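Local coordinates for protein acyl-CoA dehydrogenase (PDB 2PG0) that probably catalyses the FAD-dependent dehydrogenation of acyl thioesters, placing a double bond between the alpha and beta carbons of the acyl chain, at residues I97-I102 / P116-G121; V251-A256 / S323-W328; T258-M263 / K334-E339. All coordinates share one frame; numbering follows the deposited sequence.

Contact 1 (I97-I102 / P116-G121); sequences IVTPYI and PKCVTG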
ATOM      1  N   ILE A  97      -5.597  27.108 -19.475  1.00 15.09           N
ATOM      2  CA  ILE A  97      -4.170  26.845 -19.609  1.00 15.65           C
ATOM      3  C   ILE A  97      -3.529  27.719 -20.683  1.00 15.54           C
ATOM      4  O   ILE A  97      -2.565  28.428 -20.395  1.00 15.80           O
ATOM      5  CB  ILE A  97      -3.879  25.331 -19.805  1.00 16.10           C
ATOM      6  CG1 ILE A  97      -4.270  24.568 -18.526  1.00 16.45           C
ATOM      7  CG2 ILE A  97      -2.388  25.086 -20.174  1.00 15.97           C
ATOM      8  CD1 ILE A  97      -4.538  23.095 -18.719  1.00 19.17           C
ATOM      9  N   VAL A  98      -4.072  27.707 -21.899  1.00 15.45           N
ATOM     10  CA  VAL A  98      -3.396  28.369 -23.019  1.00 15.30           C
ATOM     11  C   VAL A  98      -3.750  29.846 -23.152  1.00 15.56           C
ATOM     12  O   VAL A  98      -2.868  30.699 -23.142  1.00 15.31           O
ATOM     13  CB  VAL A  98      -3.622  27.661 -24.381  1.00 15.36           C
ATOM     14  CG1 VAL A  98      -2.761  28.314 -25.452  1.00 15.56           C
ATOM     15  CG2 VAL A  98      -3.302  26.181 -24.292  1.00 15.71           C
ATOM     16  N   THR A  99      -5.038  30.155 -23.278  1.00 15.77           N
ATOM     17  CA  THR A  99      -5.437  31.549 -23.503  1.00 16.24           C
ATOM     18  C   THR A  99      -4.945  32.530 -22.420  1.00 16.59           C
ATOM     19  O   THR A  99      -4.629  33.668 -22.754  1.00 17.18           O
ATOM     20  CB  THR A  99      -6.953  31.708 -23.782  1.00 15.82           C
ATOM     21  OG1 THR A  99      -7.704  31.244 -22.659  1.00 17.49           O
ATOM     22  CG2 THR A  99      -7.345  30.906 -25.000  1.00 15.27           C
ATOM     23  N   PRO A 100      -4.868  32.104 -21.130  1.00 17.05           N
ATOM     24  CA  PRO A 100      -4.193  32.985 -20.168  1.00 17.16           C
ATOM     25  C   PRO A 100      -2.780  33.461 -20.554  1.00 17.33           C
ATOM     26  O   PRO A 100      -2.379  34.542 -20.118  1.00 17.29           O
ATOM     27  CB  PRO A 100      -4.148  32.139 -18.894  1.00 17.31           C
ATOM     28  CG  PRO A 100      -5.378  31.307 -18.987  1.00 17.23           C
ATOM     29  CD  PRO A 100      -5.415  30.910 -20.446  1.00 17.29           C
ATOM     30  N   TYR A 101      -2.038  32.693 -21.349  1.00 17.25           N
ATOM     31  CA  TYR A 101      -0.727  33.168 -21.815  1.00 17.90           C
ATOM     32  C   TYR A 101      -0.880  34.427 -22.667  1.00 18.18           C
ATOM     33  O   TYR A 101      -0.112  35.379 -22.521  1.00 18.32           O
ATOM     34  CB  TYR A 101       0.010  32.107 -22.631  1.00 17.81           C
ATOM     35  CG  TYR A 101       0.677  31.014 -21.824  1.00 18.07           C
ATOM     36  CD1 TYR A 101      -0.043  29.905 -21.393  1.00 18.15           C
ATOM     37  CD2 TYR A 101       2.039  31.076 -21.523  1.00 18.68           C
ATOM     38  CE1 TYR A 101       0.569  28.881 -20.669  1.00 18.88           C
ATOM     39  CE2 TYR A 101       2.663  30.064 -20.797  1.00 18.88           C
ATOM     40  CZ  TYR A 101       1.921  28.968 -20.379  1.00 19.05           C
ATOM     41  OH  TYR A 101       2.523  27.958 -19.665  1.00 19.56           O
ATOM     42  N   ILE A 102      -1.866  34.404 -23.563  1.00 18.63           N
ATOM     43  CA  ILE A 102      -2.167  35.535 -24.453  1.00 19.14           C
ATOM     44  C   ILE A 102      -2.583  36.765 -23.630  1.00 19.56           C
ATOM     45  O   ILE A 102      -2.079  37.865 -23.854  1.00 19.57           O
ATOM     46  CB  ILE A 102      -3.240  35.162 -25.530  1.00 18.83           C
ATOM     47  CG1 ILE A 102      -2.737  34.019 -26.424  1.00 19.23           C
ATOM     48  CG2 ILE A 102      -3.634  36.394 -26.395  1.00 18.90           C
ATOM     49  CD1 ILE A 102      -3.822  33.358 -27.286  1.00 19.07           C
ATOM     50  N   PRO A 116     -10.831  37.864 -28.801  1.00 20.55           N
ATOM     51  CA  PRO A 116     -12.246  37.746 -29.181  1.00 20.40           C
ATOM     52  C   PRO A 116     -12.623  36.400 -29.813  1.00 20.23           C
ATOM     53  O   PRO A 116     -13.667  35.836 -29.472  1.00 20.25           O
ATOM     54  CB  PRO A 116     -12.438  38.901 -30.174  1.00 20.56           C
ATOM     55  CG  PRO A 116     -11.440  39.921 -29.726  1.00 20.53           C
ATOM     56  CD  PRO A 116     -10.228  39.082 -29.374  1.00 20.53           C
ATOM     57  N   LYS A 117     -11.778  35.880 -30.697  1.00 20.05           N
ATOM     58  CA  LYS A 117     -12.068  34.603 -31.348  1.00 20.69           C
ATOM     59  C   LYS A 117     -11.858  33.384 -30.433  1.00 20.14           C
ATOM     60  O   LYS A 117     -12.473  32.335 -30.637  1.00 19.96           O
ATOM     61  CB  LYS A 117     -11.296  34.471 -32.656  1.00 21.13           C
ATOM     62  CG  LYS A 117     -11.888  35.296 -33.795  1.00 23.52           C
ATOM     63  CD  LYS A 117     -10.996  35.231 -35.016  1.00 27.32           C
ATOM     64  CE  LYS A 117     -11.348  36.327 -36.011  1.00 29.62           C
ATOM     65  NZ  LYS A 117     -10.426  36.287 -37.186  1.00 32.26           N
ATOM     66  N   CYS A 118     -11.004  33.530 -29.425  1.00 19.84           N
ATOM     67  CA  CYS A 118     -10.870  32.499 -28.389  1.00 19.48           C
ATOM     68  C   CYS A 118     -12.146  32.393 -27.552  1.00 19.12           C
ATOM     69  O   CYS A 118     -12.517  31.301 -27.133  1.00 18.78           O
ATOM     70  CB  CYS A 118      -9.660  32.760 -27.485  1.00 19.60           C
ATOM     71  SG  CYS A 118      -8.061  32.580 -28.319  1.00 20.32           S
ATOM     72  N   VAL A 119     -12.815  33.526 -27.322  1.00 18.73           N
ATOM     73  CA  VAL A 119     -14.082  33.542 -26.586  1.00 18.74           C
ATOM     74  C   VAL A 119     -15.221  32.889 -27.381  1.00 18.93           C
ATOM     75  O   VAL A 119     -16.051  32.182 -26.817  1.00 18.23           O
ATOM     76  CB  VAL A 119     -14.478  34.981 -26.142  1.00 18.65           C
ATOM     77  CG1 VAL A 119     -15.867  34.994 -25.498  1.00 18.95           C
ATOM     78  CG2 VAL A 119     -13.449  35.541 -25.161  1.00 18.27           C
ATOM     79  N   THR A 120     -15.249  33.128 -28.689  1.00 19.39           N
ATOM     80  CA  THR A 120     -16.308  32.586 -29.542  1.00 20.27           C
ATOM     81  C   THR A 120     -16.037  31.145 -29.987  1.00 20.27           C
ATOM     82  O   THR A 120     -16.951  30.435 -30.408  1.00 20.29           O
ATOM     83  CB  THR A 120     -16.530  33.480 -30.776  1.00 20.40           C
ATOM     84  OG1 THR A 120     -17.729  33.078 -31.449  1.00 24.44           O
ATOM     85  CG2 THR A 120     -15.374  33.355 -31.714  1.00 18.45           C
ATOM     86  N   GLY A 121     -14.782  30.718 -29.893  1.00 20.63           N
ATOM     87  CA  GLY A 121     -14.385  29.388 -30.353  1.00 21.11           C
ATOM     88  C   GLY A 121     -13.996  29.329 -31.819  1.00 21.59           C
ATOM     89  O   GLY A 121     -13.783  28.245 -32.363  1.00 21.79           O
TER
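With chi1 at 61°, Thr99 holds its methyl, CG2, trans to the carbonyl carbon, which carries it toward Cys118; there a chi1 of -68° sets SG beside the backbone N, on the side that faces Thr99. The two residues join consecutive helices, 89-105 and 108-120, of the all-helical N-terminal domain of the acyl-CoA dehydrogenase fold. Contact is slight and apolar. Thr99 CG2 lies 3.8 Å from Cys118 SG and 3.9 Å from Cys118 CB, so the methyl rests alongside the CB-SG bond rather than on the sulfur alone. One turn further along, the tip of Ile102 reaches the same sulfur more loosely, CD1 to SG 4.4 Å. Small side chains suit a buried seam in which the nearest CA atoms, those of Thr99 and Cys118, are 7.4 Å apart. The Thr99 hydroxyl is satisfied within its own helix by the carbonyl of His94, while the imidazole NE2 of His94, bonded to Cys118 O, makes a polar link between the helices. Thr99 also touches Thr125 of strand 125-128, and Ile102 touches Leu169 of strand 169-175. Just past the end of helix 108-120, Gly121 takes a phi of 88°, where a CB would be jammed against the carbonyl oxygen of Thr120, and its backbone N makes a weak 2.9 Å bond to Lys117 O.

Contact 2 (V251-A256 / S323-W328); sequences VVAIAA and SMAKWW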
ATOM      1  N   VAL A 251      -5.714  22.592 -12.514  1.00 13.92           N
ATOM      2  CA  VAL A 251      -6.779  22.136 -13.414  1.00 14.03           C
ATOM      3  C   VAL A 251      -6.796  20.609 -13.508  1.00 13.70           C
ATOM      4  O   VAL A 251      -7.854  19.982 -13.410  1.00 13.24           O
ATOM      5  CB  VAL A 251      -6.649  22.811 -14.811  1.00 14.48           C
ATOM      6  CG1 VAL A 251      -7.540  22.136 -15.839  1.00 14.72           C
ATOM      7  CG2 VAL A 251      -6.988  24.308 -14.697  1.00 14.37           C
ATOM      8  N   VAL A 252      -5.617  20.010 -13.661  1.00 13.34           N
ATOM      9  CA  VAL A 252      -5.499  18.551 -13.655  1.00 13.56           C
ATOM     10  C   VAL A 252      -5.984  17.942 -12.334  1.00 12.64           C
ATOM     11  O   VAL A 252      -6.714  16.956 -12.349  1.00 12.41           O
ATOM     12  CB  VAL A 252      -4.057  18.101 -13.985  1.00 13.91           C
ATOM     13  CG1 VAL A 252      -3.869  16.606 -13.726  1.00 14.18           C
ATOM     14  CG2 VAL A 252      -3.741  18.449 -15.442  1.00 14.03           C
ATOM     15  N   ALA A 253      -5.603  18.545 -11.208  1.00 12.29           N
ATOM     16  CA  ALA A 253      -6.051  18.073  -9.897  1.00 12.06           C
ATOM     17  C   ALA A 253      -7.574  18.128  -9.780  1.00 12.34           C
ATOM     18  O   ALA A 253      -8.192  17.184  -9.281  1.00 11.99           O
ATOM     19  CB  ALA A 253      -5.398  18.881  -8.778  1.00 12.27           C
ATOM     20  N   ILE A 254      -8.169  19.227 -10.256  1.00 12.09           N
ATOM     21  CA  ILE A 254      -9.637  19.377 -10.235  1.00 12.65           C
ATOM     22  C   ILE A 254     -10.335  18.271 -11.043  1.00 12.36           C
ATOM     23  O   ILE A 254     -11.293  17.656 -10.553  1.00 12.21           O
ATOM     24  CB  ILE A 254     -10.089  20.786 -10.701  1.00 12.40           C
ATOM     25  CG1 ILE A 254      -9.659  21.843  -9.675  1.00 13.55           C
ATOM     26  CG2 ILE A 254     -11.614  20.828 -10.928  1.00 12.77           C
ATOM     27  CD1 ILE A 254      -9.686  23.291 -10.191  1.00 13.78           C
ATOM     28  N   ALA A 255      -9.838  18.006 -12.253  1.00 12.23           N
ATOM     29  CA  ALA A 255     -10.418  16.981 -13.134  1.00 12.08           C
ATOM     30  C   ALA A 255     -10.267  15.569 -12.569  1.00 12.32           C
ATOM     31  O   ALA A 255     -11.175  14.740 -12.672  1.00 11.83           O
ATOM     32  CB  ALA A 255      -9.807  17.065 -14.542  1.00 12.34           C
ATOM     33  N   ALA A 256      -9.113  15.286 -11.972  1.00 11.85           N
ATOM     34  CA  ALA A 256      -8.909  13.979 -11.362  1.00 11.61           C
ATOM     35  C   ALA A 256      -9.811  13.768 -10.131  1.00 11.45           C
ATOM     36  O   ALA A 256     -10.331  12.665  -9.918  1.00 11.33           O
ATOM     37  CB  ALA A 256      -7.438  13.774 -11.015  1.00 12.05           C
ATOM     38  N   SER A 323       1.353  21.058  -6.372  1.00 13.19           N
ATOM     39  CA  SER A 323       2.122  19.863  -6.739  1.00 13.11           C
ATOM     40  C   SER A 323       1.683  18.659  -5.908  1.00 12.12           C
ATOM     41  O   SER A 323       1.541  17.549  -6.441  1.00 11.97           O
ATOM     42  CB  SER A 323       3.623  20.121  -6.589  1.00 13.64           C
ATOM     43  OG  SER A 323       4.028  21.172  -7.460  1.00 16.50           O
ATOM     44  N   MET A 324       1.461  18.895  -4.613  1.00 11.61           N
ATOM     45  CA  MET A 324       0.850  17.913  -3.705  1.00 10.56           C
ATOM     46  C   MET A 324      -0.513  17.450  -4.217  1.00 11.36           C
ATOM     47  O   MET A 324      -0.771  16.246  -4.355  1.00 11.71           O
ATOM     48  CB  MET A 324       0.681  18.529  -2.305  1.00 10.84           C
ATOM     49  CG  MET A 324       1.976  18.643  -1.497  1.00 10.15           C
ATOM     50  SD  MET A 324       1.758  19.430   0.120  1.00  6.83           S
ATOM     51  CE  MET A 324       3.399  19.145   0.804  1.00 12.49           C
ATOM     52  N   ALA A 325      -1.384  18.417  -4.493  1.00 11.61           N
ATOM     53  CA  ALA A 325      -2.726  18.136  -4.994  1.00 11.78           C
ATOM     54  C   ALA A 325      -2.673  17.301  -6.280  1.00 11.99           C
ATOM     55  O   ALA A 325      -3.334  16.266  -6.381  1.00 12.07           O
ATOM     56  CB  ALA A 325      -3.495  19.449  -5.211  1.00 12.01           C
ATOM     57  N   LYS A 326      -1.839  17.722  -7.228  1.00 11.48           N
ATOM     58  CA  LYS A 326      -1.729  17.041  -8.520  1.00 11.46           C
ATOM     59  C   LYS A 326      -1.319  15.569  -8.394  1.00 11.26           C
ATOM     60  O   LYS A 326      -1.999  14.702  -8.928  1.00 11.27           O
ATOM     61  CB  LYS A 326      -0.774  17.798  -9.447  1.00 11.56           C
ATOM     62  CG  LYS A 326      -0.901  17.434 -10.932  1.00 11.63           C
ATOM     63  CD  LYS A 326      -0.103  16.166 -11.246  1.00 12.37           C
ATOM     64  CE  LYS A 326      -0.105  15.854 -12.720  1.00 11.39           C
ATOM     65  NZ  LYS A 326       0.554  14.567 -13.025  1.00 10.94           N
ATOM     66  N   TRP A 327      -0.213  15.279  -7.710  1.00 10.76           N
ATOM     67  CA  TRP A 327       0.242  13.895  -7.655  1.00 10.50           C
ATOM     68  C   TRP A 327      -0.665  13.023  -6.792  1.00 10.22           C
ATOM     69  O   TRP A 327      -1.029  11.919  -7.196  1.00  9.95           O
ATOM     70  CB  TRP A 327       1.738  13.768  -7.275  1.00 11.13           C
ATOM     71  CG  TRP A 327       2.049  13.683  -5.800  1.00 11.17           C
ATOM     72  CD1 TRP A 327       2.493  14.692  -4.998  1.00 12.07           C
ATOM     73  CD2 TRP A 327       1.961  12.515  -4.965  1.00 11.69           C
ATOM     74  NE1 TRP A 327       2.674  14.235  -3.711  1.00 10.93           N
ATOM     75  CE2 TRP A 327       2.352  12.901  -3.663  1.00 11.82           C
ATOM     76  CE3 TRP A 327       1.575  11.188  -5.190  1.00 11.98           C
ATOM     77  CZ2 TRP A 327       2.374  12.006  -2.589  1.00 11.82           C
ATOM     78  CZ3 TRP A 327       1.598  10.290  -4.120  1.00 12.38           C
ATOM     79  CH2 TRP A 327       1.992  10.709  -2.835  1.00 11.78           C
ATOM     80  N   TRP A 328      -1.046  13.519  -5.621  1.00 10.13           N
ATOM     81  CA  TRP A 328      -1.797  12.688  -4.686  1.00 10.80           C
ATOM     82  C   TRP A 328      -3.207  12.373  -5.188  1.00 10.72           C
ATOM     83  O   TRP A 328      -3.651  11.234  -5.089  1.00 10.90           O
ATOM     84  CB  TRP A 328      -1.841  13.305  -3.287  1.00 11.10           C
ATOM     85  CG  TRP A 328      -2.347  12.326  -2.277  1.00 12.21           C
ATOM     86  CD1 TRP A 328      -1.599  11.441  -1.539  1.00 13.03           C
ATOM     87  CD2 TRP A 328      -3.713  12.107  -1.906  1.00 12.30           C
ATOM     88  NE1 TRP A 328      -2.420  10.698  -0.725  1.00 12.71           N
ATOM     89  CE2 TRP A 328      -3.721  11.084  -0.928  1.00 13.19           C
ATOM     90  CE3 TRP A 328      -4.932  12.691  -2.288  1.00 13.03           C
ATOM     91  CZ2 TRP A 328      -4.901  10.628  -0.331  1.00 12.58           C
ATOM     92  CZ3 TRP A 328      -6.105  12.239  -1.696  1.00 12.38           C
ATOM     93  CH2 TRP A 328      -6.081  11.216  -0.726  1.00 13.23           C
TER
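Apolar packing between Ala253 and the backbone of Ala325 and Lys326 forms one half of this contact. The methyl of Ala253 rests on the other helix's main chain: its CB is 4.0 Å from Ala325 C and 4.1 Å from Lys326 N. Beside this, the two alanine methyls meet, Ala253 CB to Ala325 CB 4.1 Å. Ala253 has nothing beyond CB, and the lysine chain leaves to one side of the line between the helices rather than into the gap; hence the CA atoms of Ala253 and Lys326 are just 4.7 Å apart.

The two segments belong to helices 237-273 and 319-343, the first and third long helices of the C-terminal helical bundle of the acyl-CoA dehydrogenase fold. Segments 251-256 and 323-328 run in roughly the same direction, their axes 8.3 Å apart and inclined at 39°.

A second kind of packing sets an aliphatic chain against a branched one. Lys326 has CG anti to its own N (chi1 -162°) and then bends at chi2, -83°, which carries its methylenes across Val252. The valine offers one branch, CG1, which lies 4.0 Å from Lys326 CE and slightly farther from CG. Long and flexible, lysine can thus serve as a hydrophobic neighbour along its stem while taking its amine to a different place.

No hydrogen bond joins the two segments; the polar end of Lys326 goes to other parts of the chain. Its buried NZ bonds to Asn372 OD1 and to the carbonyl oxygens of Ser365 and Gly370, an oxygen-rich setting that would be expected to favour the charged ammonium. Gly370 and Asn372 flank Thr371, an FAD-binding residue, whose side chain is about 6 Å from that of Lys326. Across the subunit boundary, Trp327 NE1 is hydrogen-bonded to Thr296 OG1 of the second subunit.

Contact 3 (T258-M263 / K334-E339); sequences TAAEVM and KRVAAE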
ATOM      1  N   THR A 258     -12.768  15.163  -9.611  1.00 11.23           N
ATOM      2  CA  THR A 258     -14.096  14.916 -10.185  1.00 11.26           C
ATOM      3  C   THR A 258     -14.247  13.496 -10.751  1.00 11.41           C
ATOM      4  O   THR A 258     -15.283  12.850 -10.556  1.00 11.01           O
ATOM      5  CB  THR A 258     -14.428  15.948 -11.272  1.00 11.88           C
ATOM      6  OG1 THR A 258     -14.282  17.259 -10.728  1.00 13.33           O
ATOM      7  CG2 THR A 258     -15.863  15.774 -11.748  1.00 11.72           C
ATOM      8  N   ALA A 259     -13.218  13.017 -11.446  1.00 11.06           N
ATOM      9  CA  ALA A 259     -13.227  11.665 -12.019  1.00 11.48           C
ATOM     10  C   ALA A 259     -13.387  10.612 -10.923  1.00 11.27           C
ATOM     11  O   ALA A 259     -14.182   9.682 -11.066  1.00 11.30           O
ATOM     12  CB  ALA A 259     -11.960  11.412 -12.836  1.00 11.19           C
ATOM     13  N   ALA A 260     -12.649  10.777  -9.824  1.00 11.50           N
ATOM     14  CA  ALA A 260     -12.751   9.887  -8.659  1.00 11.22           C
ATOM     15  C   ALA A 260     -14.176   9.885  -8.082  1.00 11.43           C
ATOM     16  O   ALA A 260     -14.742   8.821  -7.798  1.00 10.74           O
ATOM     17  CB  ALA A 260     -11.746  10.298  -7.589  1.00 11.68           C
ATOM     18  N   GLU A 261     -14.737  11.080  -7.910  1.00 11.16           N
ATOM     19  CA  GLU A 261     -16.113  11.256  -7.406  1.00 11.74           C
ATOM     20  C   GLU A 261     -17.138  10.561  -8.304  1.00 11.53           C
ATOM     21  O   GLU A 261     -18.054   9.884  -7.809  1.00 11.83           O
ATOM     22  CB  GLU A 261     -16.434  12.749  -7.227  1.00 11.51           C
ATOM     23  CG  GLU A 261     -15.753  13.370  -6.001  1.00 12.70           C
ATOM     24  CD  GLU A 261     -15.643  14.898  -6.037  1.00 13.22           C
ATOM     25  OE1 GLU A 261     -16.024  15.531  -7.044  1.00 18.35           O
ATOM     26  OE2 GLU A 261     -15.155  15.474  -5.044  1.00 14.51           O
ATOM     27  N   VAL A 262     -16.976  10.721  -9.614  1.00 11.22           N
ATOM     28  CA  VAL A 262     -17.827  10.048 -10.611  1.00 11.58           C
ATOM     29  C   VAL A 262     -17.706   8.531 -10.513  1.00 11.44           C
ATOM     30  O   VAL A 262     -18.713   7.818 -10.483  1.00 11.39           O
ATOM     31  CB  VAL A 262     -17.509  10.515 -12.068  1.00 11.75           C
ATOM     32  CG1 VAL A 262     -18.223   9.636 -13.109  1.00 12.42           C
ATOM     33  CG2 VAL A 262     -17.894  11.986 -12.257  1.00 12.37           C
ATOM     34  N   MET A 263     -16.468   8.039 -10.473  1.00 11.10           N
ATOM     35  CA  MET A 263     -16.228   6.598 -10.415  1.00 10.32           C
ATOM     36  C   MET A 263     -16.763   5.966  -9.124  1.00 11.22           C
ATOM     37  O   MET A 263     -17.289   4.842  -9.144  1.00 11.96           O
ATOM     38  CB  MET A 263     -14.736   6.289 -10.631  1.00 10.11           C
ATOM     39  CG  MET A 263     -14.319   6.405 -12.102  1.00 10.13           C
ATOM     40  SD  MET A 263     -12.591   5.934 -12.469  1.00  6.80           S
ATOM     41  CE  MET A 263     -11.724   7.299 -11.696  1.00 11.41           C
ATOM     42  N   LYS A 334      -6.598   6.945  -9.585  1.00 12.07           N
ATOM     43  CA  LYS A 334      -6.168   5.671 -10.168  1.00 12.01           C
ATOM     44  C   LYS A 334      -6.560   4.491  -9.281  1.00 11.58           C
ATOM     45  O   LYS A 334      -7.029   3.471  -9.780  1.00 11.12           O
ATOM     46  CB  LYS A 334      -4.659   5.686 -10.453  1.00 12.27           C
ATOM     47  CG  LYS A 334      -4.290   6.463 -11.718  1.00 12.11           C
ATOM     48  CD  LYS A 334      -2.801   6.850 -11.758  1.00 12.81           C
ATOM     49  CE  LYS A 334      -1.881   5.649 -11.838  1.00 15.63           C
ATOM     50  NZ  LYS A 334      -0.442   6.077 -11.657  1.00 15.12           N
ATOM     51  N   ARG A 335      -6.396   4.652  -7.966  1.00 11.41           N
ATOM     52  CA  ARG A 335      -6.753   3.605  -7.014  1.00 11.71           C
ATOM     53  C   ARG A 335      -8.261   3.401  -6.986  1.00 11.44           C
ATOM     54  O   ARG A 335      -8.743   2.277  -6.951  1.00 11.32           O
ATOM     55  CB  ARG A 335      -6.252   3.943  -5.606  1.00 11.70           C
ATOM     56  CG  ARG A 335      -4.736   3.876  -5.459  1.00 12.75           C
ATOM     57  CD  ARG A 335      -4.336   3.813  -3.982  1.00 13.34           C
ATOM     58  NE  ARG A 335      -4.784   4.980  -3.227  1.00 12.38           N
ATOM     59  CZ  ARG A 335      -4.173   6.165  -3.222  1.00 11.87           C
ATOM     60  NH1 ARG A 335      -3.073   6.360  -3.935  1.00 12.91           N
ATOM     61  NH2 ARG A 335      -4.658   7.161  -2.493  1.00 13.06           N
ATOM     62  N   VAL A 336      -8.999   4.503  -6.993  1.00 11.61           N
ATOM     63  CA  VAL A 336     -10.452   4.444  -7.137  1.00 11.72           C
ATOM     64  C   VAL A 336     -10.862   3.644  -8.380  1.00 11.42           C
ATOM     65  O   VAL A 336     -11.713   2.766  -8.294  1.00 11.48           O
ATOM     66  CB  VAL A 336     -11.074   5.863  -7.116  1.00 11.35           C
ATOM     67  CG1 VAL A 336     -12.552   5.824  -7.552  1.00 12.70           C
ATOM     68  CG2 VAL A 336     -10.928   6.469  -5.713  1.00 12.00           C
ATOM     69  N   ALA A 337     -10.238   3.935  -9.523  1.00 11.89           N
ATOM     70  CA  ALA A 337     -10.566   3.267 -10.776  1.00 11.92           C
ATOM     71  C   ALA A 337     -10.336   1.754 -10.695  1.00 11.99           C
ATOM     72  O   ALA A 337     -11.171   0.977 -11.154  1.00 12.34           O
ATOM     73  CB  ALA A 337      -9.772   3.882 -11.933  1.00 12.42           C
ATOM     74  N   ALA A 338      -9.216   1.346 -10.092  1.00 11.98           N
ATOM     75  CA  ALA A 338      -8.884  -0.071  -9.928  1.00 12.30           C
ATOM     76  C   ALA A 338      -9.903  -0.799  -9.048  1.00 12.56           C
ATOM     77  O   ALA A 338     -10.312  -1.925  -9.359  1.00 12.98           O
ATOM     78  CB  ALA A 338      -7.463  -0.236  -9.355  1.00 12.25           C
ATOM     79  N   GLU A 339     -10.292  -0.157  -7.947  1.00 12.73           N
ATOM     80  CA  GLU A 339     -11.338  -0.678  -7.067  1.00 13.09           C
ATOM     81  C   GLU A 339     -12.677  -0.779  -7.791  1.00 12.92           C
ATOM     82  O   GLU A 339     -13.373  -1.796  -7.692  1.00 12.66           O
ATOM     83  CB  GLU A 339     -11.481   0.217  -5.828  1.00 12.84           C
ATOM     84  CG  GLU A 339     -10.378   0.032  -4.815  1.00 14.44           C
ATOM     85  CD  GLU A 339     -10.550  -1.244  -4.020  1.00 15.59           C
ATOM     86  OE1 GLU A 339     -11.269  -1.206  -3.007  1.00 15.79           O
ATOM     87  OE2 GLU A 339      -9.968  -2.282  -4.412  1.00 16.38           O
TER
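Met263 and Ala337 form the tight end of this contact, the sulfur SD lying 3.5 Å from Ala337 CB. The methionine leaves its helix with CG beside the backbone N and runs extended through chi2, which carries SD to the alanine; chi3, -70°, then turns CE back so that it too lies near, 3.9 Å from Ala337 CB. A long, unbranched thioether can lay itself over a small methyl in this way, and the alanine permits so near an approach. Val336 fills the adjoining space with one branch. Its CG1 is 3.8 Å from Met263 CB and 3.7 Å from the carbonyl oxygen Ala260 O, thus touching side chain and main chain one turn of helix apart.

Packing slackens toward the other valine branch, where Val336 CG2 makes a looser contact with Ala260 CB at 4.3 Å. No hydrogen bond joins the two segments. Beyond the apolar seam the character changes altogether: Glu261, Arg335 and Glu339 sit in more exposed positions, and each forms a salt bridge with helix 285-313, to Arg302, Glu297 and Arg290 respectively. Long charged chains suit this margin because they can span to a neighbouring helix and pair with opposite charges there. The tight part has different company, for helix 354-361 packs against it, Ile355 and Arg358 touching Met263 and Tyr359 touching Ala337.

Segments 258-263 and 334-339 lie nearly parallel, with axes 9.1 Å apart and only 19° between their directions. Here helices 237-273 and 319-343, two long helices of the C-terminal bundle of the acyl-CoA dehydrogenase fold, pack in the same direction through alanine, valine and methionine.

From the N terminus, contact 1 is made first: it closes a short, mostly helical excursion and fastens consecutive helices of the N-terminal domain before the chain enters the beta strands from 125 on. The two other contacts lie wholly in the C-terminal domain. Contact 2 closes a loop that includes the end of helix 237-273 and all of helix 285-313. Contact 3 starts inside that loop and ends beyond it, so the two cross, both along the same helix pair, their centres 13 Å apart. Ile97 CD1, in 97-102, packs 4.3 Å from Val251 CG1 of 251-256, one of several touches between helices 89-105 and 237-273; contact 3 lies on the opposite side of the chain's centre from contact 1.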